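Long-range contact in L-iditol 2-dehydrogenase (Clostridium scindens, PDB 4OH1), which probably oxidises L-iditol and related polyols with NAD+, as a zinc-dependent member of the medium-chain alcohol dehydrogenase family: residues V7-V21 with I52-R65. Numbering follows the deposited sequence.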
loop_
_atom_site.group_PDB
_atom_site.type_symbol
_atom_site.label_atom_id
_atom_site.label_comp_id
_atom_site.label_asym_id
_atom_site.label_seq_id
_atom_site.Cartn_x
_atom_site.Cartn_y
_atom_site.Cartn_z
ATOM N N VAL A 7 -42.136 2.867 3.833
ATOM C CA VAL A 7 -42.145 1.931 4.932
ATOM C C VAL A 7 -43.198 2.497 5.851
ATOM O O VAL A 7 -43.024 3.618 6.328
ATOM C CB VAL A 7 -40.792 1.913 5.662
ATOM C CG1 VAL A 7 -40.859 1.037 6.913
ATOM C CG2 VAL A 7 -39.722 1.392 4.742
ATOM N N THR A 8 -44.292 1.748 6.060
ATOM C CA THR A 8 -45.423 2.171 6.905
ATOM C C THR A 8 -45.405 1.617 8.348
ATOM O O THR A 8 -45.928 2.252 9.247
ATOM C CB THR A 8 -46.784 1.868 6.216
ATOM O OG1 THR A 8 -46.801 0.527 5.712
ATOM C CG2 THR A 8 -47.013 2.838 5.038
ATOM N N SER A 9 -44.788 0.459 8.566
ATOM C CA SER A 9 -44.483 -0.019 9.914
ATOM C C SER A 9 -43.197 -0.819 9.917
ATOM O O SER A 9 -42.797 -1.345 8.884
ATOM C CB SER A 9 -45.611 -0.914 10.396
ATOM O OG SER A 9 -45.597 -2.136 9.671
ATOM N N ILE A 10 -42.564 -0.934 11.082
ATOM C CA ILE A 10 -41.359 -1.782 11.258
ATOM C C ILE A 10 -41.664 -2.922 12.221
ATOM O O ILE A 10 -42.761 -2.969 12.787
ATOM C CB ILE A 10 -40.156 -0.992 11.832
ATOM C CG1 ILE A 10 -40.639 -0.090 12.982
ATOM C CG2 ILE A 10 -39.450 -0.175 10.724
ATOM C CD1 ILE A 10 -39.581 0.210 14.008
ATOM N N ARG A 11 -40.700 -3.826 12.428
ATOM C CA ARG A 11 -40.954 -4.983 13.299
ATOM C C ARG A 11 -41.387 -4.546 14.704
ATOM O O ARG A 11 -40.629 -3.827 15.370
ATOM C CB ARG A 11 -39.728 -5.895 13.409
ATOM C CG ARG A 11 -40.032 -7.162 14.236
ATOM C CD ARG A 11 -39.035 -8.281 13.978
ATOM N NE ARG A 11 -39.500 -9.548 14.536
ATOM C CZ ARG A 11 -38.823 -10.691 14.491
ATOM N NH1 ARG A 11 -37.627 -10.744 13.931
ATOM N NH2 ARG A 11 -39.351 -11.791 15.018
ATOM N N ASP A 12 -42.596 -4.971 15.109
ATOM C CA ASP A 12 -43.163 -4.750 16.464
ATOM C C ASP A 12 -42.933 -6.040 17.293
ATOM O O ASP A 12 -43.689 -7.009 17.174
ATOM C CB ASP A 12 -44.675 -4.381 16.368
ATOM C CG ASP A 12 -45.323 -4.009 17.733
ATOM O OD1 ASP A 12 -44.640 -4.015 18.780
ATOM O OD2 ASP A 12 -46.546 -3.709 17.753
ATOM N N PHE A 13 -41.872 -6.056 18.104
ATOM C CA PHE A 13 -41.555 -7.213 18.941
ATOM C C PHE A 13 -42.586 -7.441 20.058
ATOM O O PHE A 13 -42.879 -8.588 20.333
ATOM C CB PHE A 13 -40.151 -7.105 19.525
ATOM C CG PHE A 13 -39.054 -7.245 18.504
ATOM C CD1 PHE A 13 -38.715 -8.500 18.001
ATOM C CD2 PHE A 13 -38.339 -6.121 18.061
ATOM C CE1 PHE A 13 -37.674 -8.644 17.061
ATOM C CE2 PHE A 13 -37.293 -6.237 17.116
ATOM C CZ PHE A 13 -36.958 -7.504 16.613
ATOM N N GLU A 14 -43.151 -6.387 20.675
ATOM C CA GLU A 14 -44.205 -6.553 21.734
ATOM C C GLU A 14 -45.661 -6.835 21.217
ATOM O O GLU A 14 -46.615 -6.727 21.993
ATOM C CB GLU A 14 -44.218 -5.354 22.720
ATOM N N LYS A 15 -45.819 -7.151 19.920
ATOM C CA LYS A 15 -47.070 -7.717 19.331
ATOM C C LYS A 15 -46.802 -8.849 18.333
ATOM O O LYS A 15 -47.721 -9.427 17.760
ATOM C CB LYS A 15 -47.860 -6.643 18.580
ATOM C CG LYS A 15 -48.438 -5.603 19.467
ATOM C CD LYS A 15 -49.649 -4.982 18.854
ATOM C CE LYS A 15 -50.503 -4.411 19.947
ATOM N NZ LYS A 15 -51.142 -3.189 19.476
ATOM N N ASN A 16 -45.533 -9.151 18.119
ATOM C CA ASN A 16 -45.107 -10.037 17.048
ATOM C C ASN A 16 -45.790 -9.793 15.693
ATOM O O ASN A 16 -46.489 -10.673 15.184
ATOM C CB ASN A 16 -45.272 -11.489 17.476
ATOM C CG ASN A 16 -44.143 -12.355 16.987
ATOM O OD1 ASN A 16 -43.350 -11.957 16.128
ATOM N ND2 ASN A 16 -44.059 -13.551 17.537
ATOM N N THR A 17 -45.593 -8.590 15.139
ATOM C CA THR A 17 -45.935 -8.270 13.742
ATOM C C THR A 17 -44.686 -7.822 12.976
ATOM O O THR A 17 -43.754 -7.238 13.538
ATOM C CB THR A 17 -47.027 -7.182 13.629
ATOM O OG1 THR A 17 -46.754 -6.125 14.557
ATOM C CG2 THR A 17 -48.395 -7.767 13.919
HETATM N N MSE A 18 -44.677 -8.117 11.683
HETATM C CA MSE A 18 -43.602 -7.684 10.789
HETATM C C MSE A 18 -43.857 -6.278 10.228
HETATM O O MSE A 18 -44.965 -5.739 10.313
HETATM C CB MSE A 18 -43.442 -8.683 9.634
HETATM C CG MSE A 18 -43.086 -10.081 10.087
HETATM SE SE MSE A 18 -41.395 -10.102 11.071
HETATM C CE MSE A 18 -41.796 -11.608 12.302
ATOM N N GLY A 19 -42.812 -5.696 9.638
ATOM C CA GLY A 19 -42.915 -4.382 8.994
ATOM C C GLY A 19 -43.733 -4.428 7.715
ATOM O O GLY A 19 -43.856 -5.486 7.106
ATOM N N THR A 20 -44.267 -3.279 7.305
ATOM C CA THR A 20 -45.056 -3.169 6.065
ATOM C C THR A 20 -44.571 -2.106 5.038
ATOM O O THR A 20 -43.910 -1.113 5.374
ATOM C CB THR A 20 -46.504 -2.849 6.422
ATOM O OG1 THR A 20 -46.527 -1.638 7.190
ATOM C CG2 THR A 20 -47.071 -3.973 7.253
ATOM N N VAL A 21 -44.879 -2.344 3.767
ATOM C CA VAL A 21 -44.522 -1.419 2.691
ATOM C C VAL A 21 -45.760 -1.125 1.893
ATOM O O VAL A 21 -46.452 -2.053 1.447
ATOM C CB VAL A 21 -43.473 -2.018 1.761
ATOM C CG1 VAL A 21 -43.290 -1.139 0.564
ATOM C CG2 VAL A 21 -42.123 -2.126 2.497
ATOM N N ILE A 52 -34.779 -3.133 8.326
ATOM C CA ILE A 52 -35.741 -2.095 8.776
ATOM C C ILE A 52 -37.091 -2.739 9.040
ATOM O O ILE A 52 -37.751 -2.463 10.038
ATOM C CB ILE A 52 -35.919 -0.931 7.721
ATOM C CG1 ILE A 52 -34.624 -0.102 7.609
ATOM C CG2 ILE A 52 -37.081 -0.017 8.098
ATOM C CD1 ILE A 52 -34.518 0.763 6.343
ATOM N N LEU A 53 -37.467 -3.626 8.136
ATOM C CA LEU A 53 -38.808 -4.137 8.113
ATOM C C LEU A 53 -39.000 -5.313 9.078
ATOM O O LEU A 53 -39.914 -5.323 9.883
ATOM C CB LEU A 53 -39.156 -4.542 6.679
ATOM C CG LEU A 53 -39.410 -3.352 5.753
ATOM C CD1 LEU A 53 -39.114 -3.672 4.250
ATOM C CD2 LEU A 53 -40.846 -2.919 5.972
ATOM N N THR A 54 -38.114 -6.293 8.983
ATOM C CA THR A 54 -38.282 -7.558 9.682
ATOM C C THR A 54 -37.242 -7.704 10.803
ATOM O O THR A 54 -37.139 -8.760 11.446
ATOM C CB THR A 54 -38.170 -8.735 8.666
ATOM O OG1 THR A 54 -36.904 -8.672 7.974
ATOM C CG2 THR A 54 -39.349 -8.696 7.658
ATOM N N GLY A 55 -36.498 -6.626 11.052
ATOM C CA GLY A 55 -35.284 -6.715 11.838
ATOM C C GLY A 55 -35.334 -6.102 13.223
ATOM O O GLY A 55 -36.290 -5.360 13.620
ATOM N N ASN A 56 -34.259 -6.438 13.941
ATOM C CA ASN A 56 -34.032 -5.998 15.297
ATOM C C ASN A 56 -33.178 -4.756 15.223
ATOM O O ASN A 56 -32.062 -4.806 14.694
ATOM C CB ASN A 56 -33.318 -7.089 16.081
ATOM C CG ASN A 56 -33.221 -6.767 17.542
ATOM O OD1 ASN A 56 -32.299 -6.088 17.983
ATOM N ND2 ASN A 56 -34.179 -7.248 18.307
ATOM N N LEU A 57 -33.701 -3.656 15.765
ATOM C CA LEU A 57 -33.195 -2.320 15.446
ATOM C C LEU A 57 -32.447 -1.545 16.563
ATOM O O LEU A 57 -32.019 -0.428 16.314
ATOM C CB LEU A 57 -34.363 -1.467 14.910
ATOM C CG LEU A 57 -35.202 -2.054 13.756
ATOM C CD1 LEU A 57 -36.348 -1.131 13.381
ATOM C CD2 LEU A 57 -34.318 -2.293 12.546
ATOM N N GLY A 58 -32.279 -2.107 17.765
ATOM C CA GLY A 58 -31.508 -1.438 18.843
ATOM C C GLY A 58 -32.202 -0.201 19.418
ATOM O O GLY A 58 -33.431 -0.114 19.362
ATOM N N GLU A 59 -31.422 0.746 19.976
ATOM C CA GLU A 59 -31.940 2.051 20.511
ATOM C C GLU A 59 -32.513 2.911 19.372
ATOM O O GLU A 59 -33.393 3.775 19.571
ATOM C CB GLU A 59 -30.836 2.825 21.254
HETATM N N MSE A 60 -31.971 2.635 18.182
HETATM C CA MSE A 60 -32.465 3.095 16.879
HETATM C C MSE A 60 -33.931 2.788 16.544
HETATM O O MSE A 60 -34.531 3.426 15.673
HETATM C CB MSE A 60 -31.594 2.453 15.792
HETATM C CG MSE A 60 -30.338 3.202 15.507
HETATM SE SE MSE A 60 -30.920 4.850 14.700
HETATM C CE MSE A 60 -31.154 4.248 12.815
ATOM N N GLU A 61 -34.498 1.793 17.211
ATOM C CA GLU A 61 -35.861 1.376 16.935
ATOM C C GLU A 61 -36.919 2.449 17.239
ATOM O O GLU A 61 -37.945 2.520 16.556
ATOM C CB GLU A 61 -36.170 0.097 17.713
ATOM C CG GLU A 61 -37.308 -0.695 17.132
ATOM C CD GLU A 61 -37.706 -1.820 18.015
ATOM O OE1 GLU A 61 -36.861 -2.724 18.225
ATOM O OE2 GLU A 61 -38.857 -1.792 18.494
ATOM N N SER A 62 -36.693 3.273 18.256
ATOM C CA SER A 62 -37.695 4.277 18.613
ATOM C C SER A 62 -37.680 5.434 17.646
ATOM O O SER A 62 -38.729 5.967 17.256
ATOM C CB SER A 62 -37.448 4.797 20.014
ATOM O OG SER A 62 -38.155 3.990 20.921
ATOM N N THR A 63 -36.462 5.814 17.283
ATOM C CA THR A 63 -36.215 6.932 16.389
ATOM C C THR A 63 -36.934 6.702 15.017
ATOM O O THR A 63 -37.753 7.542 14.615
ATOM C CB THR A 63 -34.646 7.230 16.287
ATOM O OG1 THR A 63 -33.939 6.066 15.842
ATOM C CG2 THR A 63 -34.033 7.640 17.652
ATOM N N THR A 64 -36.680 5.554 14.361
ATOM C CA THR A 64 -37.268 5.207 13.035
ATOM C C THR A 64 -38.809 5.206 13.022
ATOM O O THR A 64 -39.420 5.797 12.118
ATOM C CB THR A 64 -36.757 3.819 12.474
ATOM O OG1 THR A 64 -36.939 2.804 13.460
ATOM C CG2 THR A 64 -35.287 3.851 12.107
ATOM N N ARG A 65 -39.419 4.551 14.019
ATOM C CA ARG A 65 -40.894 4.552 14.201
ATOM C C ARG A 65 -41.424 5.984 14.346
ATOM O O ARG A 65 -42.538 6.287 13.895
ATOM C CB ARG A 65 -41.310 3.702 15.420
ATOM C CG ARG A 65 -42.828 3.338 15.511
ATOM C CD ARG A 65 -43.142 2.534 16.802
ATOM N NE ARG A 65 -42.005 1.682 17.200
ATOM C CZ ARG A 65 -41.879 0.360 16.977
ATOM N NH1 ARG A 65 -42.832 -0.362 16.378
ATOM N NH2 ARG A 65 -40.770 -0.261 17.374
#
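The backbone of Gly19 runs against the last turn of helix 48-54, its CA 4.2 Å from that of Leu53, and Gly19 N gives a weak hydrogen bond to Leu53 O. Leu53 lays its CD2 methyl across both arms of the hairpin, 3.6 Å from Thr20 O and 3.8 Å from Val21 CG2. Ile10 wedges between the two helical pieces. Its CG2 lies 3.5 Å from Ile52 CG2, while CG1, placed between backbone N and carbonyl carbon (chi1 44°), sends CD1 towards Leu57 CD1 and over one face of the Arg65 guanidinium. A salt bridge from Arg65 NH2 to Glu61 OE2 (2.7 Å), at the guanidinium edge, helps hold the group. The hairpin of strands 2-9 and 20-26, with a G1 beta bulge at its turn, packs against helices 48-54 and 60-66 of the GroES-like fold; Ile52 stands about 7 Å, side chain to side chain, from zinc ligand His74. Arg11 extends past Thr54, and its NH1 donates a bent hydrogen bond (139°) to Thr54 O, 3.2 Å away. Met18 CE and Phe13 CE1 lie off-centre over opposite faces of the Arg11 guanidinium. Phe13 CZ comes to 3.3 Å from Asn56 ND2, with Glu61 OE1 at the ring edge.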